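Local coordinates for protein probable exosome complex exonuclease 1 (PDB 3M7N) that probably degrades RNA from the 3' end as a catalytic subunit of the archaeal exosome, and may also add heteromeric RNA tails, at residues E[42-56]-E[136-150]. The protein carries 1 engineered substitution. Numbering follows the deposited sequence.
With nucleotides of chain L.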
ATOM      1  N   SER E  42       4.832  25.237  15.938  1.00 31.18           N
ATOM      2  CA  SER E  42       3.512  25.474  15.377  1.00 31.12           C
ATOM      3  C   SER E  42       3.225  26.940  15.150  1.00 33.12           C
ATOM      4  O   SER E  42       3.902  27.820  15.687  1.00 33.42           O
ATOM      5  CB  SER E  42       2.449  24.899  16.303  1.00 34.94           C
ATOM      6  OG  SER E  42       2.642  25.364  17.627  1.00 33.26           O
ATOM      7  N   CYS E  43       2.181  27.196  14.377  1.00 32.57           N
ATOM      8  CA  CYS E  43       1.765  28.551  14.108  1.00 29.98           C
ATOM      9  C   CYS E  43       0.315  28.560  13.694  1.00 28.41           C
ATOM     10  O   CYS E  43      -0.077  27.790  12.823  1.00 28.58           O
ATOM     11  CB  CYS E  43       2.634  29.162  13.002  1.00 33.44           C
ATOM     12  SG  CYS E  43       2.048  30.771  12.356  1.00 33.82           S
ATOM     13  N   TYR E  44      -0.481  29.413  14.341  1.00 27.02           N
ATOM     14  CA  TYR E  44      -1.812  29.745  13.837  1.00 30.75           C
ATOM     15  C   TYR E  44      -1.759  31.094  13.090  1.00 31.07           C
ATOM     16  O   TYR E  44      -1.126  32.044  13.540  1.00 34.48           O
ATOM     17  CB  TYR E  44      -2.870  29.762  14.947  1.00 29.86           C
ATOM     18  CG  TYR E  44      -4.238  30.196  14.454  1.00 30.47           C
ATOM     19  CD1 TYR E  44      -5.057  29.325  13.745  1.00 32.14           C
ATOM     20  CD2 TYR E  44      -4.703  31.472  14.686  1.00 26.48           C
ATOM     21  CE1 TYR E  44      -6.319  29.733  13.281  1.00 32.81           C
ATOM     22  CE2 TYR E  44      -5.952  31.885  14.228  1.00 31.15           C
ATOM     23  CZ  TYR E  44      -6.751  31.015  13.522  1.00 31.52           C
ATOM     24  OH  TYR E  44      -7.989  31.421  13.076  1.00 32.25           O
ATOM     25  N   LEU E  45      -2.410  31.165  11.939  1.00 25.30           N
ATOM     26  CA  LEU E  45      -2.211  32.271  11.024  1.00 26.34           C
ATOM     27  C   LEU E  45      -3.531  32.556  10.371  1.00 30.63           C
ATOM     28  O   LEU E  45      -4.228  31.642   9.930  1.00 32.49           O
ATOM     29  CB  LEU E  45      -1.193  31.881   9.967  1.00 26.78           C
ATOM     30  CG  LEU E  45      -0.592  32.713   8.820  1.00 26.49           C
ATOM     31  CD1 LEU E  45      -1.622  33.443   7.957  1.00 24.10           C
ATOM     32  CD2 LEU E  45       0.561  33.596   9.256  1.00 26.32           C
ATOM     33  N   GLU E  46      -3.884  33.832  10.353  1.00 32.38           N
ATOM     34  CA  GLU E  46      -5.004  34.304   9.570  1.00 34.46           C
ATOM     35  C   GLU E  46      -4.477  35.231   8.474  1.00 34.81           C
ATOM     36  O   GLU E  46      -3.444  35.898   8.626  1.00 31.84           O
ATOM     37  CB  GLU E  46      -6.023  35.008  10.466  1.00 30.72           C
ATOM     38  CG  GLU E  46      -6.820  34.061  11.358  1.00 34.68           C
ATOM     39  CD  GLU E  46      -7.739  34.792  12.337  1.00 42.45           C
ATOM     40  OE1 GLU E  46      -8.262  34.144  13.272  1.00 34.79           O
ATOM     41  OE2 GLU E  46      -7.931  36.022  12.180  1.00 44.39           O
ATOM     42  N   MET E  47      -5.184  35.251   7.361  1.00 32.11           N
ATOM     43  CA  MET E  47      -4.785  36.052   6.227  1.00 34.24           C
ATOM     44  C   MET E  47      -6.050  36.268   5.444  1.00 36.18           C
ATOM     45  O   MET E  47      -6.468  35.401   4.672  1.00 37.71           O
ATOM     46  CB  MET E  47      -3.767  35.285   5.401  1.00 35.11           C
ATOM     47  CG  MET E  47      -3.232  35.997   4.202  1.00 34.86           C
ATOM     48  SD  MET E  47      -1.788  35.138   3.568  1.00 37.36           S
ATOM     49  CE  MET E  47      -1.027  36.411   2.548  1.00 33.64           C
ATOM     50  N   GLY E  48      -6.681  37.415   5.662  1.00 32.27           N
ATOM     51  CA  GLY E  48      -8.027  37.615   5.165  1.00 34.97           C
ATOM     52  C   GLY E  48      -8.936  36.592   5.832  1.00 37.49           C
ATOM     53  O   GLY E  48      -8.870  36.382   7.044  1.00 31.09           O
ATOM     54  N   LYS E  49      -9.771  35.934   5.041  1.00 36.65           N
ATOM     55  CA  LYS E  49     -10.670  34.935   5.585  1.00 38.44           C
ATOM     56  C   LYS E  49     -10.015  33.577   5.730  1.00 37.75           C
ATOM     57  O   LYS E  49     -10.637  32.648   6.244  1.00 40.91           O
ATOM     58  CB  LYS E  49     -11.925  34.813   4.731  1.00 42.47           C
ATOM     59  CG  LYS E  49     -12.821  36.020   4.801  1.00 42.72           C
ATOM     60  CD  LYS E  49     -14.084  35.803   3.981  1.00 53.16           C
ATOM     61  CE  LYS E  49     -14.832  37.119   3.795  1.00 60.26           C
ATOM     62  NZ  LYS E  49     -14.711  37.981   5.015  1.00 67.43           N
ATOM     63  N   ASN E  50      -8.771  33.450   5.277  1.00 36.04           N
ATOM     64  CA  ASN E  50      -8.049  32.193   5.442  1.00 32.03           C
ATOM     65  C   ASN E  50      -7.775  31.977   6.899  1.00 34.98           C
ATOM     66  O   ASN E  50      -7.368  32.905   7.593  1.00 33.44           O
ATOM     67  CB  ASN E  50      -6.708  32.198   4.704  1.00 28.50           C
ATOM     68  CG  ASN E  50      -6.867  32.083   3.201  1.00 38.73           C
ATOM     69  OD1 ASN E  50      -7.324  31.054   2.692  1.00 38.49           O
ATOM     70  ND2 ASN E  50      -6.495  33.148   2.477  1.00 31.40           N
ATOM     71  N   LYS E  51      -7.997  30.757   7.374  1.00 37.74           N
ATOM     72  CA  LYS E  51      -7.561  30.400   8.725  1.00 36.35           C
ATOM     73  C   LYS E  51      -6.835  29.083   8.667  1.00 32.16           C
ATOM     74  O   LYS E  51      -7.431  28.059   8.362  1.00 32.47           O
ATOM     75  CB  LYS E  51      -8.741  30.294   9.683  1.00 33.36           C
ATOM     76  CG  LYS E  51      -9.554  31.556   9.790  1.00 39.18           C
ATOM     77  CD  LYS E  51     -10.422  31.540  11.041  1.00 40.01           C
ATOM     78  CE  LYS E  51     -11.393  32.711  11.026  1.00 37.50           C
ATOM     79  NZ  LYS E  51     -12.238  32.660  12.230  1.00 46.96           N
ATOM     80  N   VAL E  52      -5.545  29.107   8.963  1.00 29.19           N
ATOM     81  CA  VAL E  52      -4.734  27.923   8.785  1.00 26.96           C
ATOM     82  C   VAL E  52      -3.934  27.647  10.028  1.00 29.49           C
ATOM     83  O   VAL E  52      -3.686  28.544  10.836  1.00 28.69           O
ATOM     84  CB  VAL E  52      -3.745  28.087   7.605  1.00 29.79           C
ATOM     85  CG1 VAL E  52      -4.471  28.582   6.373  1.00 26.55           C
ATOM     86  CG2 VAL E  52      -2.628  29.036   7.973  1.00 26.23           C
ATOM     87  N   ILE E  53      -3.533  26.392  10.177  1.00 30.26           N
ATOM     88  CA  ILE E  53      -2.650  26.005  11.265  1.00 31.08           C
ATOM     89  C   ILE E  53      -1.509  25.092  10.776  1.00 28.20           C
ATOM     90  O   ILE E  53      -1.703  24.227   9.925  1.00 34.64           O
ATOM     91  CB  ILE E  53      -3.452  25.415  12.468  1.00 29.40           C
ATOM     92  CG1 ILE E  53      -2.510  25.149  13.643  1.00 33.82           C
ATOM     93  CG2 ILE E  53      -4.239  24.174  12.062  1.00 31.01           C
ATOM     94  CD1 ILE E  53      -3.221  25.169  14.985  1.00 40.78           C
ATOM     95  N   ALA E  54      -0.311  25.307  11.289  1.00 30.26           N
ATOM     96  CA  ALA E  54       0.850  24.577  10.811  1.00 26.08           C
ATOM     97  C   ALA E  54       1.527  23.913  11.976  1.00 31.87           C
ATOM     98  O   ALA E  54       1.519  24.438  13.089  1.00 31.00           O
ATOM     99  CB  ALA E  54       1.847  25.516  10.109  1.00 27.33           C
ATOM    100  N   ALA E  55       2.157  22.777  11.698  1.00 32.09           N
ATOM    101  CA  ALA E  55       2.793  21.984  12.729  1.00 33.60           C
ATOM    102  C   ALA E  55       4.029  21.312  12.163  1.00 32.25           C
ATOM    103  O   ALA E  55       4.031  20.817  11.027  1.00 34.00           O
ATOM    104  CB  ALA E  55       1.808  20.936  13.276  1.00 31.16           C
ATOM    105  N   VAL E  56       5.075  21.289  12.970  1.00 31.61           N
ATOM    106  CA  VAL E  56       6.339  20.705  12.584  1.00 32.09           C
ATOM    107  C   VAL E  56       6.803  19.637  13.575  1.00 34.94           C
ATOM    108  O   VAL E  56       6.772  19.831  14.796  1.00 34.99           O
ATOM    109  CB  VAL E  56       7.417  21.794  12.473  1.00 33.24           C
ATOM    110  CG1 VAL E  56       8.816  21.173  12.327  1.00 29.96           C
ATOM    111  CG2 VAL E  56       7.095  22.726  11.310  1.00 34.88           C
ATOM    112  N   SER E 136      -4.898  30.584   0.076  1.00 29.74           N
ATOM    113  CA  SER E 136      -4.642  29.658   1.195  1.00 31.35           C
ATOM    114  C   SER E 136      -3.268  28.992   1.133  1.00 28.57           C
ATOM    115  O   SER E 136      -2.653  28.728   2.168  1.00 31.90           O
ATOM    116  CB  SER E 136      -5.737  28.591   1.350  1.00 37.54           C
ATOM    117  OG  SER E 136      -5.814  27.722   0.236  1.00 35.34           O
ATOM    118  N   ARG E 137      -2.761  28.751  -0.068  1.00 26.82           N
ATOM    119  CA  ARG E 137      -1.423  28.170  -0.166  1.00 31.84           C
ATOM    120  C   ARG E 137      -0.339  29.139   0.336  1.00 29.75           C
ATOM    121  O   ARG E 137       0.651  28.716   0.932  1.00 27.65           O
ATOM    122  CB  ARG E 137      -1.128  27.649  -1.578  1.00 32.39           C
ATOM    123  CG  ARG E 137      -0.357  28.600  -2.465  1.00 34.05           C
ATOM    124  CD  ARG E 137      -0.314  28.073  -3.888  1.00 28.50           C
ATOM    125  NE  ARG E 137      -1.657  27.727  -4.347  1.00 32.49           N
ATOM    126  CZ  ARG E 137      -1.913  27.092  -5.487  1.00 35.37           C
ATOM    127  NH1 ARG E 137      -0.917  26.746  -6.291  1.00 37.64           N
ATOM    128  NH2 ARG E 137      -3.159  26.813  -5.828  1.00 37.95           N
ATOM    129  N   THR E 138      -0.538  30.440   0.116  1.00 33.75           N
ATOM    130  CA  THR E 138       0.413  31.450   0.605  1.00 29.93           C
ATOM    131  C   THR E 138       0.310  31.578   2.136  1.00 25.35           C
ATOM    132  O   THR E 138       1.323  31.587   2.835  1.00 26.66           O
ATOM    133  CB  THR E 138       0.253  32.830  -0.117  1.00 28.76           C
ATOM    134  OG1 THR E 138      -0.956  33.486   0.295  1.00 27.61           O
ATOM    135  CG2 THR E 138       0.227  32.652  -1.625  1.00 26.17           C
ATOM    136  N   ALA E 139      -0.917  31.624   2.644  1.00 22.05           N
ATOM    137  CA  ALA E 139      -1.151  31.546   4.082  1.00 27.35           C
ATOM    138  C   ALA E 139      -0.419  30.365   4.735  1.00 28.78           C
ATOM    139  O   ALA E 139       0.316  30.547   5.727  1.00 30.68           O
ATOM    140  CB  ALA E 139      -2.622  31.493   4.377  1.00 24.42           C
ATOM    141  N   CYS E 140      -0.570  29.166   4.169  1.00 31.12           N
ATOM    142  CA  CYS E 140       0.102  27.985   4.746  1.00 30.27           C
ATOM    143  C   CYS E 140       1.604  28.117   4.708  1.00 25.08           C
ATOM    144  O   CYS E 140       2.292  27.777   5.670  1.00 27.55           O
ATOM    145  CB  CYS E 140      -0.346  26.685   4.058  1.00 26.11           C
ATOM    146  SG  CYS E 140      -2.123  26.403   4.281  1.00 29.71           S
ATOM    147  N   LEU E 141       2.132  28.604   3.597  1.00 25.59           N
ATOM    148  CA  LEU E 141       3.574  28.770   3.520  1.00 24.92           C
ATOM    149  C   LEU E 141       4.071  29.740   4.601  1.00 30.51           C
ATOM    150  O   LEU E 141       5.115  29.501   5.224  1.00 28.48           O
ATOM    151  CB  LEU E 141       4.004  29.229   2.128  1.00 29.66           C
ATOM    152  CG  LEU E 141       4.129  28.190   1.014  1.00 32.64           C
ATOM    153  CD1 LEU E 141       4.337  28.882  -0.352  1.00 30.57           C
ATOM    154  CD2 LEU E 141       5.255  27.198   1.326  1.00 26.14           C
ATOM    155  N   ASN E 142       3.315  30.815   4.850  1.00 26.59           N
ATOM    156  CA  ASN E 142       3.734  31.754   5.886  1.00 30.79           C
ATOM    157  C   ASN E 142       3.672  31.094   7.240  1.00 28.28           C
ATOM    158  O   ASN E 142       4.581  31.257   8.056  1.00 24.52           O
ATOM    159  CB  ASN E 142       2.909  33.054   5.890  1.00 28.25           C
ATOM    160  CG  ASN E 142       3.215  33.934   4.706  1.00 26.79           C
ATOM    161  OD1 ASN E 142       4.387  34.142   4.360  1.00 27.93           O
ATOM    162  ND2 ASN E 142       2.169  34.438   4.053  1.00 25.28           N
ATOM    163  N   ALA E 143       2.591  30.357   7.482  1.00 27.44           N
ATOM    164  CA  ALA E 143       2.420  29.703   8.775  1.00 26.10           C
ATOM    165  C   ALA E 143       3.491  28.641   8.957  1.00 27.17           C
ATOM    166  O   ALA E 143       4.079  28.505  10.034  1.00 27.84           O
ATOM    167  CB  ALA E 143       1.037  29.110   8.897  1.00 30.36           C
ATOM    168  N   ALA E 144       3.796  27.917   7.885  1.00 26.92           N
ATOM    169  CA  ALA E 144       4.803  26.864   7.992  1.00 27.49           C
ATOM    170  C   ALA E 144       6.212  27.382   8.345  1.00 30.10           C
ATOM    171  O   ALA E 144       6.919  26.754   9.136  1.00 31.63           O
ATOM    172  CB  ALA E 144       4.827  26.018   6.744  1.00 24.97           C
ATOM    173  N   SER E 145       6.614  28.521   7.772  1.00 32.53           N
ATOM    174  CA  SER E 145       7.937  29.096   8.055  1.00 28.90           C
ATOM    175  C   SER E 145       8.018  29.561   9.500  1.00 26.74           C
ATOM    176  O   SER E 145       9.058  29.435  10.149  1.00 26.03           O
ATOM    177  CB  SER E 145       8.270  30.257   7.095  1.00 28.47           C
ATOM    178  OG  SER E 145       9.649  30.648   7.173  1.00 29.30           O
ATOM    179  N   VAL E 146       6.909  30.103  10.004  1.00 30.17           N
ATOM    180  CA  VAL E 146       6.838  30.473  11.418  1.00 31.00           C
ATOM    181  C   VAL E 146       7.005  29.218  12.276  1.00 31.93           C
ATOM    182  O   VAL E 146       7.852  29.191  13.180  1.00 30.56           O
ATOM    183  CB  VAL E 146       5.527  31.232  11.779  1.00 30.99           C
ATOM    184  CG1 VAL E 146       5.366  31.350  13.297  1.00 33.89           C
ATOM    185  CG2 VAL E 146       5.524  32.601  11.150  1.00 28.71           C
ATOM    186  N   ALA E 147       6.234  28.172  11.957  1.00 28.17           N
ATOM    187  CA  ALA E 147       6.320  26.901  12.693  1.00 33.13           C
ATOM    188  C   ALA E 147       7.726  26.300  12.672  1.00 32.26           C
ATOM    189  O   ALA E 147       8.222  25.796  13.686  1.00 30.51           O
ATOM    190  CB  ALA E 147       5.287  25.887  12.186  1.00 30.86           C
ATOM    191  N   LEU E 148       8.366  26.354  11.509  1.00 33.26           N
ATOM    192  CA  LEU E 148       9.733  25.862  11.391  1.00 31.43           C
ATOM    193  C   LEU E 148      10.655  26.630  12.327  1.00 33.81           C
ATOM    194  O   LEU E 148      11.479  26.031  13.028  1.00 36.81           O
ATOM    195  CB  LEU E 148      10.221  25.928   9.939  1.00 30.19           C
ATOM    196  CG  LEU E 148       9.638  24.850   9.001  1.00 32.22           C
ATOM    197  CD1 LEU E 148       9.933  25.136   7.541  1.00 25.28           C
ATOM    198  CD2 LEU E 148      10.128  23.450   9.382  1.00 28.19           C
ATOM    199  N   VAL E 149      10.502  27.951  12.372  1.00 30.26           N
ATOM    200  CA  VAL E 149      11.379  28.741  13.226  1.00 33.68           C
ATOM    201  C   VAL E 149      11.091  28.457  14.687  1.00 27.77           C
ATOM    202  O   VAL E 149      12.005  28.345  15.495  1.00 25.36           O
ATOM    203  CB  VAL E 149      11.279  30.262  12.937  1.00 35.83           C
ATOM    204  CG1 VAL E 149      12.090  31.046  13.955  1.00 32.40           C
ATOM    205  CG2 VAL E 149      11.774  30.563  11.530  1.00 32.16           C
ATOM    206  N   ASP E 150       9.807  28.315  15.001  1.00 30.05           N
ATOM    207  CA  ASP E 150       9.357  27.996  16.349  1.00 31.07           C
ATOM    208  C   ASP E 150       9.962  26.663  16.820  1.00 36.42           C
ATOM    209  O   ASP E 150      10.311  26.506  17.992  1.00 34.36           O
ATOM    210  CB  ASP E 150       7.825  27.966  16.387  1.00 32.00           C
ATOM    211  CG  ASP E 150       7.262  27.728  17.795  1.00 37.73           C
ATOM    212  OD1 ASP E 150       6.256  26.994  17.924  1.00 37.90           O
ATOM    213  OD2 ASP E 150       7.805  28.280  18.771  1.00 39.96           O
TER
ATOM    214  P     C L   6      -6.592  28.243  -6.132  1.00 65.27           P
ATOM    215  OP1   C L   6      -5.579  29.307  -5.933  1.00 61.23           O
ATOM    216  OP2   C L   6      -6.155  26.921  -6.642  1.00 58.88           O
ATOM    217  O5'   C L   6      -7.425  28.050  -4.769  1.00 61.06           O
ATOM    218  C5'   C L   6      -7.937  29.219  -4.125  1.00 52.79           C
ATOM    219  C4'   C L   6      -9.243  28.978  -3.390  1.00 56.40           C
ATOM    220  O4'   C L   6     -10.195  28.249  -4.206  1.00 62.65           O
ATOM    221  C3'   C L   6      -9.172  28.106  -2.148  1.00 54.14           C
ATOM    222  O3'   C L   6      -8.487  28.783  -1.096  1.00 50.04           O
ATOM    223  C2'   C L   6     -10.667  27.955  -1.897  1.00 54.80           C
ATOM    224  O2'   C L   6     -11.274  29.124  -1.364  1.00 56.91           O
ATOM    225  C1'   C L   6     -11.162  27.699  -3.323  1.00 60.55           C
ATOM    226  N1    C L   6     -11.341  26.244  -3.579  1.00 59.27           N
ATOM    227  C2    C L   6     -12.519  25.639  -3.137  1.00 62.05           C
ATOM    228  O2    C L   6     -13.371  26.332  -2.567  1.00 63.92           O
ATOM    229  N3    C L   6     -12.697  24.313  -3.352  1.00 69.11           N
ATOM    230  C4    C L   6     -11.752  23.604  -3.977  1.00 68.21           C
ATOM    231  N4    C L   6     -11.980  22.294  -4.164  1.00 66.69           N
ATOM    232  C5    C L   6     -10.540  24.212  -4.433  1.00 60.67           C
ATOM    233  C6    C L   6     -10.376  25.521  -4.213  1.00 58.02           C
TER
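D150 OD1 takes the backbone N-H of S42 on its anti lone pair at 3.0 Å from S42 N, a nearly straight bond (165°) that ties the last turn of helix 136-150 to strand 42-47. The aspartate reaches the strand because its CG lies anti to the backbone N (chi1 -176°). From here the hairpin runs along the helix, its strands packed over a ridge of alanines. A147 CB touches V56 CG2 at 3.7 Å beside A54 CB; one turn back, A143 CB packs against both L45 CB and V52 CG2. C43 SG presses against V146 CG1, 3.5 Å away, and M47, its chain extended, lays SD on A139 CA at 3.7 Å and turns CE toward T138 and N142. At the other end the N50 amide lies against S136, with OD1 3.2 Å from S136 CB. N50 ND2 bonds to M47 O across the type II' turn and also to A134 O, while OD1 accepts from D133 N. With an alanine in place of N50, D133 N, A134 O and M47 O would probably lose these side-chain partners, letting the turn shift against the helix start. S136 OG, bonded to Y79 OH, lies 3.2 Å from O3' of C6 of chain L, and R137 NH2 approaches its OP2. This hairpin-on-helix packing belongs to the core of the RNase PH fold, with the helix N-terminus facing bound RNA.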